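Local coordinates for serine proteinase inhibitor 1 (Myxoma virus, PDB 6BJ5), which belongs to the serpins, inhibits serine proteases and contributes to the virulence of the myxoma virus, at residues R149-W154 / G305-S310; H156-S161 / R178-I183; D184-E189 / S199-P204; K250-S255 / T296-A301. One frame throughout, in Å; residues are numbered along the deposited sequence.

Interaction 1: R149-W154 / G305-S310; sequences RMKTSW and GTTASS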
loop_
_atom_site.group_PDB
_atom_site.type_symbol
_atom_site.label_atom_id
_atom_site.label_comp_id
_atom_site.label_asym_id
_atom_site.label_seq_id
_atom_site.Cartn_x
_atom_site.Cartn_y
_atom_site.Cartn_z
ATOM N N ARG A 149 1.575 2.429 8.910
ATOM C CA ARG A 149 1.721 3.872 9.077
ATOM C C ARG A 149 3.175 4.285 8.924
ATOM O O ARG A 149 4.082 3.595 9.401
ATOM C CB ARG A 149 1.253 4.340 10.450
ATOM C CG ARG A 149 -0.197 4.021 10.756
ATOM C CD ARG A 149 -1.173 5.002 10.154
ATOM N NE ARG A 149 -2.505 4.784 10.719
ATOM C CZ ARG A 149 -3.299 3.750 10.442
ATOM N NH1 ARG A 149 -2.917 2.806 9.584
ATOM N NH2 ARG A 149 -4.489 3.664 11.035
ATOM N N MET A 150 3.390 5.410 8.253
ATOM C CA MET A 150 4.725 5.969 8.149
ATOM C C MET A 150 4.600 7.478 8.124
ATOM O O MET A 150 3.802 8.019 7.349
ATOM C CB MET A 150 5.451 5.487 6.905
ATOM C CG MET A 150 6.867 5.981 6.844
ATOM S SD MET A 150 7.497 5.572 5.241
ATOM C CE MET A 150 6.120 6.195 4.274
ATOM N N LYS A 151 5.383 8.150 8.969
ATOM C CA LYS A 151 5.495 9.602 8.922
ATOM C C LYS A 151 6.957 9.947 9.171
ATOM O O LYS A 151 7.458 9.727 10.276
ATOM C CB LYS A 151 4.562 10.247 9.947
ATOM C CG LYS A 151 4.490 11.750 9.857
ATOM C CD LYS A 151 3.450 12.297 10.818
ATOM C CE LYS A 151 3.323 13.800 10.667
ATOM N NZ LYS A 151 4.614 14.486 10.971
ATOM N N THR A 152 7.630 10.499 8.157
ATOM C CA THR A 152 9.076 10.714 8.181
ATOM C C THR A 152 9.466 11.916 7.321
ATOM O O THR A 152 8.932 12.109 6.223
ATOM C CB THR A 152 9.836 9.477 7.667
ATOM O OG1 THR A 152 9.285 8.279 8.238
ATOM C CG2 THR A 152 11.331 9.575 8.013
ATOM N N SER A 153 10.454 12.680 7.784
ATOM C CA SER A 153 10.957 13.800 6.995
ATOM C C SER A 153 11.901 13.305 5.912
ATOM O O SER A 153 12.368 12.160 5.937
ATOM C CB SER A 153 11.708 14.792 7.870
ATOM O OG SER A 153 10.934 15.151 8.996
ATOM N N TRP A 154 12.137 14.169 4.922
ATOM C CA TRP A 154 13.191 13.906 3.952
ATOM C C TRP A 154 14.553 13.991 4.640
ATOM O O TRP A 154 14.714 14.632 5.684
ATOM C CB TRP A 154 13.153 14.911 2.794
ATOM C CG TRP A 154 11.881 14.935 2.020
ATOM C CD1 TRP A 154 10.970 15.959 1.947
ATOM C CD2 TRP A 154 11.374 13.887 1.193
ATOM N NE1 TRP A 154 9.918 15.599 1.122
ATOM C CE2 TRP A 154 10.148 14.333 0.649
ATOM C CE3 TRP A 154 11.836 12.611 0.857
ATOM C CZ2 TRP A 154 9.383 13.540 -0.197
ATOM C CZ3 TRP A 154 11.080 11.833 0.014
ATOM C CH2 TRP A 154 9.863 12.297 -0.503
ATOM N N GLY A 305 8.560 16.193 4.055
ATOM C CA GLY A 305 8.639 14.740 4.099
ATOM C C GLY A 305 7.329 14.119 3.630
ATOM O O GLY A 305 6.597 14.720 2.850
ATOM N N THR A 306 7.031 12.924 4.145
ATOM C CA THR A 306 5.894 12.136 3.676
ATOM C C THR A 306 5.120 11.530 4.841
ATOM O O THR A 306 5.719 11.013 5.795
ATOM C CB THR A 306 6.369 11.013 2.747
ATOM O OG1 THR A 306 6.918 11.586 1.546
ATOM C CG2 THR A 306 5.200 10.049 2.398
ATOM N N THR A 307 3.783 11.558 4.744
ATOM C CA THR A 307 2.903 10.878 5.693
ATOM C C THR A 307 2.057 9.887 4.911
ATOM O O THR A 307 1.345 10.278 3.981
ATOM C CB THR A 307 2.003 11.858 6.452
ATOM O OG1 THR A 307 2.807 12.839 7.117
ATOM C CG2 THR A 307 1.168 11.100 7.518
ATOM N N ALA A 308 2.155 8.603 5.266
ATOM C CA ALA A 308 1.510 7.542 4.498
ATOM C C ALA A 308 0.783 6.590 5.429
ATOM O O ALA A 308 1.287 6.216 6.495
ATOM C CB ALA A 308 2.498 6.740 3.654
ATOM N N SER A 309 -0.360 6.116 4.962
ATOM C CA SER A 309 -1.229 5.344 5.821
ATOM C C SER A 309 -1.953 4.303 4.993
ATOM O O SER A 309 -2.357 4.580 3.854
ATOM C CB SER A 309 -2.240 6.284 6.486
ATOM O OG SER A 309 -3.010 5.580 7.401
ATOM N N SER A 310 -2.122 3.110 5.562
ATOM C CA SER A 310 -2.910 2.122 4.842
ATOM C C SER A 310 -3.512 1.102 5.802
ATOM O O SER A 310 -2.829 0.591 6.699
ATOM C CB SER A 310 -2.069 1.417 3.786
ATOM O OG SER A 310 -2.881 0.507 3.066
#

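Interaction 2: H156-S161 / R178-I183; sequences HVFDPS and RMMNKI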
loop_
_atom_site.group_PDB
_atom_site.type_symbol
_atom_site.label_atom_id
_atom_site.label_comp_id
_atom_site.label_asym_id
_atom_site.label_seq_id
_atom_site.Cartn_x
_atom_site.Cartn_y
_atom_site.Cartn_z
ATOM N N HIS A 156 17.033 15.516 3.040
ATOM C CA HIS A 156 17.229 16.920 2.673
ATOM C C HIS A 156 15.886 17.472 2.226
ATOM O O HIS A 156 15.420 17.155 1.123
ATOM C CB HIS A 156 18.261 17.052 1.562
ATOM C CG HIS A 156 19.626 16.612 1.972
ATOM N ND1 HIS A 156 20.539 16.091 1.080
ATOM C CD2 HIS A 156 20.250 16.657 3.174
ATOM C CE1 HIS A 156 21.653 15.787 1.724
ATOM N NE2 HIS A 156 21.507 16.129 2.993
ATOM N N VAL A 157 15.271 18.290 3.089
ATOM C CA VAL A 157 13.935 18.815 2.823
ATOM C C VAL A 157 13.980 19.819 1.682
ATOM O O VAL A 157 15.025 20.377 1.345
ATOM C CB VAL A 157 13.364 19.478 4.082
ATOM C CG1 VAL A 157 13.394 18.515 5.262
ATOM C CG2 VAL A 157 14.112 20.812 4.346
ATOM N N PHE A 158 12.814 20.057 1.083
ATOM C CA PHE A 158 12.637 21.155 0.145
ATOM C C PHE A 158 12.346 22.444 0.920
ATOM O O PHE A 158 11.893 22.424 2.067
ATOM C CB PHE A 158 11.485 20.887 -0.826
ATOM C CG PHE A 158 11.691 19.722 -1.777
ATOM C CD1 PHE A 158 11.910 19.957 -3.138
ATOM C CD2 PHE A 158 11.548 18.391 -1.335
ATOM C CE1 PHE A 158 12.044 18.899 -4.037
ATOM C CE2 PHE A 158 11.689 17.317 -2.221
ATOM C CZ PHE A 158 11.929 17.568 -3.575
ATOM N N ASP A 159 12.603 23.573 0.273
ATOM C CA ASP A 159 12.279 24.861 0.853
ATOM C C ASP A 159 10.915 25.300 0.353
ATOM O O ASP A 159 10.746 25.496 -0.857
ATOM C CB ASP A 159 13.323 25.888 0.486
ATOM C CG ASP A 159 13.096 27.219 1.170
ATOM O OD1 ASP A 159 11.954 27.530 1.596
ATOM O OD2 ASP A 159 14.077 27.978 1.251
ATOM N N PRO A 160 9.931 25.461 1.226
ATOM C CA PRO A 160 8.593 25.833 0.754
ATOM C C PRO A 160 8.564 27.152 0.008
ATOM O O PRO A 160 7.761 27.300 -0.927
ATOM C CB PRO A 160 7.781 25.918 2.052
ATOM C CG PRO A 160 8.569 25.185 3.064
ATOM C CD PRO A 160 9.997 25.360 2.689
ATOM N N SER A 161 9.441 28.104 0.367
ATOM C CA SER A 161 9.421 29.421 -0.267
ATOM C C SER A 161 9.808 29.378 -1.742
ATOM O O SER A 161 9.505 30.330 -2.462
ATOM C CB SER A 161 10.342 30.388 0.479
ATOM O OG SER A 161 11.685 29.921 0.404
ATOM N N ARG A 178 1.145 22.536 -7.233
ATOM C CA ARG A 178 2.062 23.137 -6.291
ATOM C C ARG A 178 3.373 22.370 -6.419
ATOM O O ARG A 178 3.518 21.269 -5.877
ATOM C CB ARG A 178 1.432 22.970 -4.918
ATOM C CG ARG A 178 1.756 23.925 -3.879
ATOM C CD ARG A 178 1.178 25.265 -4.126
ATOM N NE ARG A 178 2.090 26.155 -3.444
ATOM C CZ ARG A 178 2.714 27.157 -4.028
ATOM N NH1 ARG A 178 2.483 27.418 -5.314
ATOM N NH2 ARG A 178 3.561 27.885 -3.317
ATOM N N MET A 179 4.307 22.922 -7.180
ATOM C CA MET A 179 5.551 22.217 -7.431
ATOM C C MET A 179 6.756 22.609 -6.596
ATOM O O MET A 179 7.150 23.773 -6.531
ATOM C CB MET A 179 5.913 22.310 -8.919
ATOM C CG MET A 179 7.205 21.602 -9.289
ATOM S SD MET A 179 7.593 21.733 -11.045
ATOM C CE MET A 179 6.157 20.944 -11.769
ATOM N N MET A 180 7.335 21.593 -5.971
ATOM C CA MET A 180 8.536 21.745 -5.168
ATOM C C MET A 180 9.777 21.706 -6.055
ATOM O O MET A 180 9.752 21.187 -7.176
ATOM C CB MET A 180 8.595 20.638 -4.111
ATOM C CG MET A 180 7.328 20.511 -3.293
ATOM S SD MET A 180 7.501 19.275 -1.988
ATOM C CE MET A 180 7.673 17.717 -2.890
ATOM N N ASN A 181 10.871 22.284 -5.552
ATOM C CA ASN A 181 12.070 22.434 -6.367
ATOM C C ASN A 181 13.289 22.493 -5.458
ATOM O O ASN A 181 13.321 23.294 -4.516
ATOM C CB ASN A 181 11.983 23.700 -7.225
ATOM C CG ASN A 181 13.199 23.900 -8.133
ATOM O OD1 ASN A 181 14.137 23.101 -8.152
ATOM N ND2 ASN A 181 13.179 24.990 -8.885
ATOM N N LYS A 182 14.276 21.636 -5.723
ATOM C CA LYS A 182 15.509 21.666 -4.939
ATOM C C LYS A 182 16.682 21.111 -5.747
ATOM O O LYS A 182 16.510 20.414 -6.762
ATOM C CB LYS A 182 15.374 20.880 -3.627
ATOM C CG LYS A 182 15.635 19.356 -3.795
ATOM C CD LYS A 182 15.510 18.641 -2.465
ATOM C CE LYS A 182 15.237 17.172 -2.634
ATOM N NZ LYS A 182 15.735 16.441 -1.425
ATOM N N ILE A 183 17.885 21.418 -5.263
ATOM C CA ILE A 183 19.112 20.796 -5.748
ATOM C C ILE A 183 19.618 19.856 -4.669
ATOM O O ILE A 183 19.595 20.191 -3.476
ATOM C CB ILE A 183 20.186 21.829 -6.130
ATOM C CG1 ILE A 183 19.799 22.526 -7.439
ATOM C CG2 ILE A 183 21.541 21.160 -6.242
ATOM C CD1 ILE A 183 20.593 23.784 -7.720
HETATM O O HOH W 1 10.372 23.627 -3.189
#

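Interaction 3: D184-E189 / S199-P204; sequences DTLKTE and SVTELP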
loop_
_atom_site.group_PDB
_atom_site.type_symbol
_atom_site.label_atom_id
_atom_site.label_comp_id
_atom_site.label_asym_id
_atom_site.label_seq_id
_atom_site.Cartn_x
_atom_site.Cartn_y
_atom_site.Cartn_z
ATOM N N ASP A 184 20.006 18.655 -5.085
ATOM C CA ASP A 184 20.400 17.619 -4.143
ATOM C C ASP A 184 21.176 16.582 -4.941
ATOM O O ASP A 184 20.992 16.454 -6.159
ATOM C CB ASP A 184 19.156 17.020 -3.453
ATOM C CG ASP A 184 19.480 16.190 -2.224
ATOM O OD1 ASP A 184 20.667 15.893 -1.998
ATOM O OD2 ASP A 184 18.528 15.845 -1.482
ATOM N N THR A 185 22.062 15.862 -4.248
ATOM C CA THR A 185 22.786 14.717 -4.805
ATOM C C THR A 185 22.158 13.415 -4.333
ATOM O O THR A 185 22.082 13.148 -3.122
ATOM C CB THR A 185 24.292 14.761 -4.520
ATOM O OG1 THR A 185 24.794 16.100 -4.642
ATOM C CG2 THR A 185 25.075 13.735 -5.337
ATOM N N LEU A 186 21.737 12.614 -5.318
ATOM C CA LEU A 186 20.834 11.487 -5.196
ATOM C C LEU A 186 21.202 10.446 -6.246
ATOM O O LEU A 186 21.714 10.789 -7.314
ATOM C CB LEU A 186 19.399 11.926 -5.472
ATOM C CG LEU A 186 18.841 13.176 -4.814
ATOM C CD1 LEU A 186 17.544 13.559 -5.545
ATOM C CD2 LEU A 186 18.634 12.987 -3.301
ATOM N N LYS A 187 20.850 9.190 -5.984
ATOM C CA LYS A 187 21.027 8.155 -6.998
ATOM C C LYS A 187 19.964 8.315 -8.087
ATOM O O LYS A 187 18.798 8.594 -7.791
ATOM C CB LYS A 187 20.975 6.759 -6.350
ATOM C CG LYS A 187 22.083 6.534 -5.298
ATOM C CD LYS A 187 22.104 5.129 -4.699
ATOM C CE LYS A 187 22.721 5.138 -3.296
ATOM N NZ LYS A 187 22.564 3.835 -2.596
ATOM N N THR A 188 20.374 8.159 -9.353
ATOM C CA THR A 188 19.492 8.362 -10.500
ATOM C C THR A 188 20.026 7.541 -11.660
ATOM O O THR A 188 21.172 7.088 -11.639
ATOM C CB THR A 188 19.445 9.834 -10.952
ATOM O OG1 THR A 188 19.567 10.711 -9.835
ATOM C CG2 THR A 188 18.149 10.144 -11.696
ATOM N N GLU A 189 19.192 7.387 -12.694
ATOM C CA GLU A 189 19.618 6.785 -13.952
ATOM C C GLU A 189 18.420 6.784 -14.885
ATOM O O GLU A 189 17.281 6.929 -14.439
ATOM C CB GLU A 189 20.197 5.353 -13.781
ATOM C CG GLU A 189 20.597 4.666 -15.093
ATOM C CD GLU A 189 21.803 5.324 -15.774
ATOM O OE1 GLU A 189 22.477 6.158 -15.134
ATOM O OE2 GLU A 189 22.057 5.034 -16.962
ATOM N N SER A 199 13.203 7.702 -15.975
ATOM C CA SER A 199 14.249 7.786 -14.973
ATOM C C SER A 199 13.721 7.249 -13.653
ATOM O O SER A 199 12.514 7.105 -13.454
ATOM C CB SER A 199 14.726 9.216 -14.773
ATOM O OG SER A 199 13.668 9.962 -14.234
ATOM N N VAL A 200 14.645 6.954 -12.747
ATOM C CA VAL A 200 14.309 6.552 -11.389
ATOM C C VAL A 200 15.266 7.285 -10.466
ATOM O O VAL A 200 16.468 7.360 -10.744
ATOM C CB VAL A 200 14.401 5.023 -11.188
ATOM C CG1 VAL A 200 14.030 4.636 -9.767
ATOM C CG2 VAL A 200 13.509 4.299 -12.176
ATOM N N THR A 201 14.735 7.854 -9.389
ATOM C CA THR A 201 15.513 8.709 -8.510
ATOM C C THR A 201 15.149 8.386 -7.070
ATOM O O THR A 201 13.967 8.285 -6.739
ATOM C CB THR A 201 15.226 10.189 -8.828
ATOM O OG1 THR A 201 15.519 10.451 -10.211
ATOM C CG2 THR A 201 16.035 11.116 -7.925
ATOM N N GLU A 202 16.153 8.280 -6.202
ATOM C CA GLU A 202 15.932 7.862 -4.825
ATOM C C GLU A 202 15.991 9.065 -3.903
ATOM O O GLU A 202 17.049 9.665 -3.705
ATOM C CB GLU A 202 16.944 6.795 -4.397
ATOM C CG GLU A 202 16.585 6.254 -3.033
ATOM C CD GLU A 202 17.337 5.024 -2.631
ATOM O OE1 GLU A 202 17.319 4.034 -3.395
ATOM O OE2 GLU A 202 17.871 5.018 -1.510
ATOM N N LEU A 203 14.864 9.376 -3.299
ATOM C CA LEU A 203 14.759 10.425 -2.303
ATOM C C LEU A 203 14.788 9.783 -0.930
ATOM O O LEU A 203 13.795 9.165 -0.525
ATOM C CB LEU A 203 13.464 11.208 -2.499
ATOM C CG LEU A 203 13.216 11.761 -3.896
ATOM C CD1 LEU A 203 11.755 12.126 -4.023
ATOM C CD2 LEU A 203 14.062 12.995 -4.096
ATOM N N PRO A 204 15.895 9.831 -0.205
ATOM C CA PRO A 204 15.923 9.199 1.117
ATOM C C PRO A 204 15.216 10.012 2.189
ATOM O O PRO A 204 15.280 11.241 2.221
ATOM C CB PRO A 204 17.423 9.099 1.417
ATOM C CG PRO A 204 18.040 10.200 0.629
ATOM C CD PRO A 204 17.233 10.281 -0.638
#

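Interaction 4: K250-S255 / T296-A301; sequences KFSVES and TSKIEA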
loop_
_atom_site.group_PDB
_atom_site.type_symbol
_atom_site.label_atom_id
_atom_site.label_comp_id
_atom_site.label_asym_id
_atom_site.label_seq_id
_atom_site.Cartn_x
_atom_site.Cartn_y
_atom_site.Cartn_z
ATOM N N LYS A 250 3.988 18.712 -4.677
ATOM C CA LYS A 250 3.283 18.263 -3.493
ATOM C C LYS A 250 2.074 17.446 -3.927
ATOM O O LYS A 250 1.453 17.719 -4.965
ATOM C CB LYS A 250 2.799 19.452 -2.656
ATOM C CG LYS A 250 3.890 20.266 -2.080
ATOM C CD LYS A 250 3.339 21.515 -1.435
ATOM C CE LYS A 250 2.565 21.155 -0.209
ATOM N NZ LYS A 250 2.277 22.355 0.599
ATOM N N PHE A 251 1.744 16.417 -3.142
ATOM C CA PHE A 251 0.521 15.687 -3.439
ATOM C C PHE A 251 -0.057 15.049 -2.187
ATOM O O PHE A 251 0.657 14.690 -1.239
ATOM C CB PHE A 251 0.731 14.639 -4.536
ATOM C CG PHE A 251 1.733 13.574 -4.207
ATOM C CD1 PHE A 251 1.349 12.427 -3.515
ATOM C CD2 PHE A 251 3.055 13.699 -4.618
ATOM C CE1 PHE A 251 2.284 11.417 -3.232
ATOM C CE2 PHE A 251 3.986 12.703 -4.335
ATOM C CZ PHE A 251 3.589 11.556 -3.631
ATOM N N SER A 252 -1.377 14.907 -2.220
ATOM C CA SER A 252 -2.166 14.290 -1.161
ATOM C C SER A 252 -3.219 13.447 -1.863
ATOM O O SER A 252 -3.998 13.981 -2.655
ATOM C CB SER A 252 -2.809 15.363 -0.265
ATOM O OG SER A 252 -3.562 14.799 0.791
ATOM N N VAL A 253 -3.215 12.136 -1.630
ATOM C CA VAL A 253 -4.101 11.217 -2.339
ATOM C C VAL A 253 -4.674 10.205 -1.356
ATOM O O VAL A 253 -3.959 9.684 -0.487
ATOM C CB VAL A 253 -3.375 10.497 -3.497
ATOM C CG1 VAL A 253 -4.284 9.475 -4.150
ATOM C CG2 VAL A 253 -2.935 11.505 -4.521
ATOM N N GLU A 254 -5.972 9.946 -1.486
ATOM C CA GLU A 254 -6.640 8.892 -0.748
ATOM C C GLU A 254 -7.358 7.992 -1.741
ATOM O O GLU A 254 -8.021 8.471 -2.669
ATOM C CB GLU A 254 -7.645 9.442 0.278
ATOM C CG GLU A 254 -8.278 8.348 1.156
ATOM C CD GLU A 254 -9.275 8.878 2.177
ATOM O OE1 GLU A 254 -8.840 9.265 3.281
ATOM O OE2 GLU A 254 -10.493 8.896 1.884
ATOM N N SER A 255 -7.223 6.688 -1.530
ATOM C CA SER A 255 -7.726 5.670 -2.442
ATOM C C SER A 255 -8.431 4.608 -1.622
ATOM O O SER A 255 -7.889 4.145 -0.615
ATOM C CB SER A 255 -6.591 5.043 -3.265
ATOM O OG SER A 255 -6.116 5.931 -4.255
ATOM N N THR A 296 -7.962 0.956 2.227
ATOM C CA THR A 296 -7.989 2.399 2.102
ATOM C C THR A 296 -6.612 2.918 2.491
ATOM O O THR A 296 -6.073 2.562 3.553
ATOM C CB THR A 296 -9.087 3.027 2.957
ATOM O OG1 THR A 296 -8.769 2.849 4.332
ATOM C CG2 THR A 296 -10.408 2.366 2.693
ATOM N N SER A 297 -6.035 3.718 1.608
ATOM C CA SER A 297 -4.694 4.244 1.785
ATOM C C SER A 297 -4.721 5.752 1.591
ATOM O O SER A 297 -5.592 6.298 0.910
ATOM C CB SER A 297 -3.693 3.610 0.800
ATOM O OG SER A 297 -3.656 2.197 0.925
ATOM N N LYS A 298 -3.784 6.427 2.234
ATOM C CA LYS A 298 -3.634 7.855 2.039
ATOM C C LYS A 298 -2.142 8.129 2.085
ATOM O O LYS A 298 -1.435 7.547 2.923
ATOM C CB LYS A 298 -4.408 8.649 3.103
ATOM C CG LYS A 298 -4.502 10.157 2.815
ATOM C CD LYS A 298 -5.087 10.887 4.002
ATOM C CE LYS A 298 -5.063 12.394 3.837
ATOM N NZ LYS A 298 -5.411 13.054 5.142
ATOM N N ILE A 299 -1.655 8.936 1.138
ATOM C CA ILE A 299 -0.251 9.337 1.089
ATOM C C ILE A 299 -0.215 10.850 0.927
ATOM O O ILE A 299 -1.010 11.422 0.167
ATOM C CB ILE A 299 0.542 8.627 -0.043
ATOM C CG1 ILE A 299 0.490 7.105 0.157
ATOM C CG2 ILE A 299 2.025 9.013 -0.019
ATOM C CD1 ILE A 299 1.075 6.286 -0.945
ATOM N N GLU A 300 0.685 11.497 1.669
ATOM C CA GLU A 300 0.883 12.942 1.595
ATOM C C GLU A 300 2.368 13.261 1.496
ATOM O O GLU A 300 3.133 12.973 2.420
ATOM C CB GLU A 300 0.281 13.641 2.808
ATOM C CG GLU A 300 -0.376 14.926 2.424
ATOM C CD GLU A 300 -0.671 15.789 3.607
ATOM O OE1 GLU A 300 -0.943 16.990 3.395
ATOM O OE2 GLU A 300 -0.566 15.278 4.744
ATOM N N ALA A 301 2.772 13.869 0.393
ATOM C CA ALA A 301 4.153 14.280 0.203
ATOM C C ALA A 301 4.204 15.787 0.032
ATOM O O ALA A 301 3.414 16.343 -0.736
ATOM C CB ALA A 301 4.755 13.587 -1.019
#

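Interaction 1: R149-W154 / G305-S310
Over one face of the Trp154 indole lies Gly305, whose CA stands 3.5 Å from the centroid of the five-membered ring in a CH-pi contact. The six-membered ring reaches on to Thr306, with CZ2 3.6 Å from OG1. Gly305, bare of any side chain, can lie flat against the indole and the backbone of Ser153; its phi of 150° is open to glycine. Tyr205 stacks on the indole and bonds to Thr306 OG1, while NE1 bonds to Asp302 O. At the far end the Arg149 guanidinium carries Ser309 OG over one face and Ser310 O near its plane, 3.6 Å from NH1; NH1 also forms a salt bridge with Asp311. A bend at chi2 (-81°) brings this end across to the neighbouring strand. Between the two flat groups the strands run antiparallel, 179° apart: strand 305-314 lies between strands 142-153 and 293-302, the place taken by the inserted reactive-centre loop in a cleaved serpin. Met150 N bonds to Ala308 O at 2.9 Å, and Thr306 N to Thr152 O, also at 2.9 Å. Small Ala308 suits the buried face, its CB 3.7 Å from Met150 CE; Phe30 of the second chain packs on Ala308, and Ile20 of that chain on Met150 and Thr306. On the other face the Lys151 chain runs alongside Thr307, CG 3.4 Å from OG1, and its ammonium end lies on the exposed side.

Interaction 2: H156-S161 / R178-I183
Met180 meets Phe158 first, its CB 3.5 Å from CD1 of the ring. Farther out the thioether crosses one face in a Met-aromatic contact, SD 4.4 Å from the ring centroid, and the methyl CE adds a CH-pi contact on the same face. A flexible, polarisable methionine follows the flat ring closely. Asn181 turns its side chain away, yet its backbone N donates to a water at 2.8 Å, and that water donates to Asp159 O. Lys182 then takes the opposite face of Phe158: CD sits over the centre, 3.7 Å from the centroid, and CE lies 3.5 Å from CZ. With chi1 at 84° and the chain extended beyond CG, the aliphatic part crosses the ring and carries NZ past it to His156 O, 2.7 Å away, in the carbonyl plane. The ammonium group makes an off-centre cation-pi contact and a salt bridge to Asp184, which would offset much of its charge. The loop 156-161 is fastened by the Phe158 ring, the lysine-carbonyl bond and a water onto strand 173-185, next to last in the mixed sheet of this serpin, between strands 243-258 and 164-170; Met180 also packs on Met248 of the former.

Interaction 3: D184-E189 / S199-P204
Leu186 supplies the tightly packed part of this contact, spreading its two methyl branches over strand 198-204. CD1 lies 3.7 Å from Thr201 CG2 and 3.8 Å from Leu203 CD2, whereas CD2 lies against Glu202 O, at 3.7 Å, and the Pro204 ring, 4.0 Å from its CD. With CG anti to the carbonyl carbon (chi1 -47°), the fork opens onto these partners, and Val246 of strand 243-258 closes in as well. A branched, purely apolar residue fits here because its two branches can pack against different neighbours at once. Next along this face, Thr188 and Thr201 stand side by side, pointing the same way, and both pack on Ile10 of the second chain.

Toward solvent the fit relaxes. The side chains of Lys187 and Glu202 meet only loosely, CB to CB at 4.5 Å, although their backbones are hydrogen-bonded, and the long lysine chain runs out into water. NZ and Glu202 OE2 remain 5.0 Å apart, so the opposite charges do not pair directly; the buried Glu202 carboxylate is instead held by Lys23 and Tyr21 of the second chain. The backbones run roughly antiparallel as two arms of a hairpin. Glu202 N donates to Lys187 O at 3.1 Å and Val200 N to Glu189 O at 3.1 Å, but the return bond from Glu189 N to Val200 O is weak. Leucine packing and backbone bonds thus act together in this hairpin, and the lysine and tyrosine of the second chain would tend to keep Glu202 ionised.

Interaction 4: K250-S255 / T296-A301
Phe251 leaves its strand at CB on the same face as Val253 and Ser255, then swings across to its partner: CG lies between the backbone N and the carbonyl carbon (chi1 61°), which lays the ring over Ala301. CD2 is 4.0 Å from Ala301 CB; CE1 reaches Ile299 CG2, also at 4.0 Å. At the outer end, CZ comes to 3.5 Å from Ala301 CB. The methyl lies over one face, 3.7 Å from the ring centroid in a CH-pi contact; a residue as small as alanine lets the ring settle so low. Along their length, six backbone bonds tie the antiparallel strands, among them Val253 N to Ile299 O at 2.9 Å. Ser252 meets the Glu300 chain on the opposite, more polar face, OG 3.6 Å from CG, and there Glu254 crosses Lys298 with OE1 still 5.4 Å from NZ. Two small serines sit buried at the far end, Ser255 bonded to Val34 N and Ser297 to Ser310. In the central sheet of the serpin fold, strand 293-302 lies between 243-258 and 305-314; strand 33-35 packs on Val253 and Ile299, and Phe18 of the second chain meets the Phe251 ring.

Overall arrangement
Interactions 1 and 4 are successive strand pairings within the large mixed sheet, about 10 Å apart between centres and joined through strands 305-314 and 293-302, where Thr307 O and Glu300 N probably bond. Both are partly buried, about 13 and 12 Å from the chain centre, and rest on regular antiparallel backbone bonding, with polar side chains gathered on one face. Interactions 2 and 3 lie farther out, at about 27 and 23 Å, and share strand 173-185; His156 ND1 and Asp184 OD1 probably link them. The partly buried interaction 2 relies on side chains, whereas the buried interaction 3 combines hairpin backbone bonds with leucine packing. Trp154 packing on Leu203 connects interaction 1 to interaction 3.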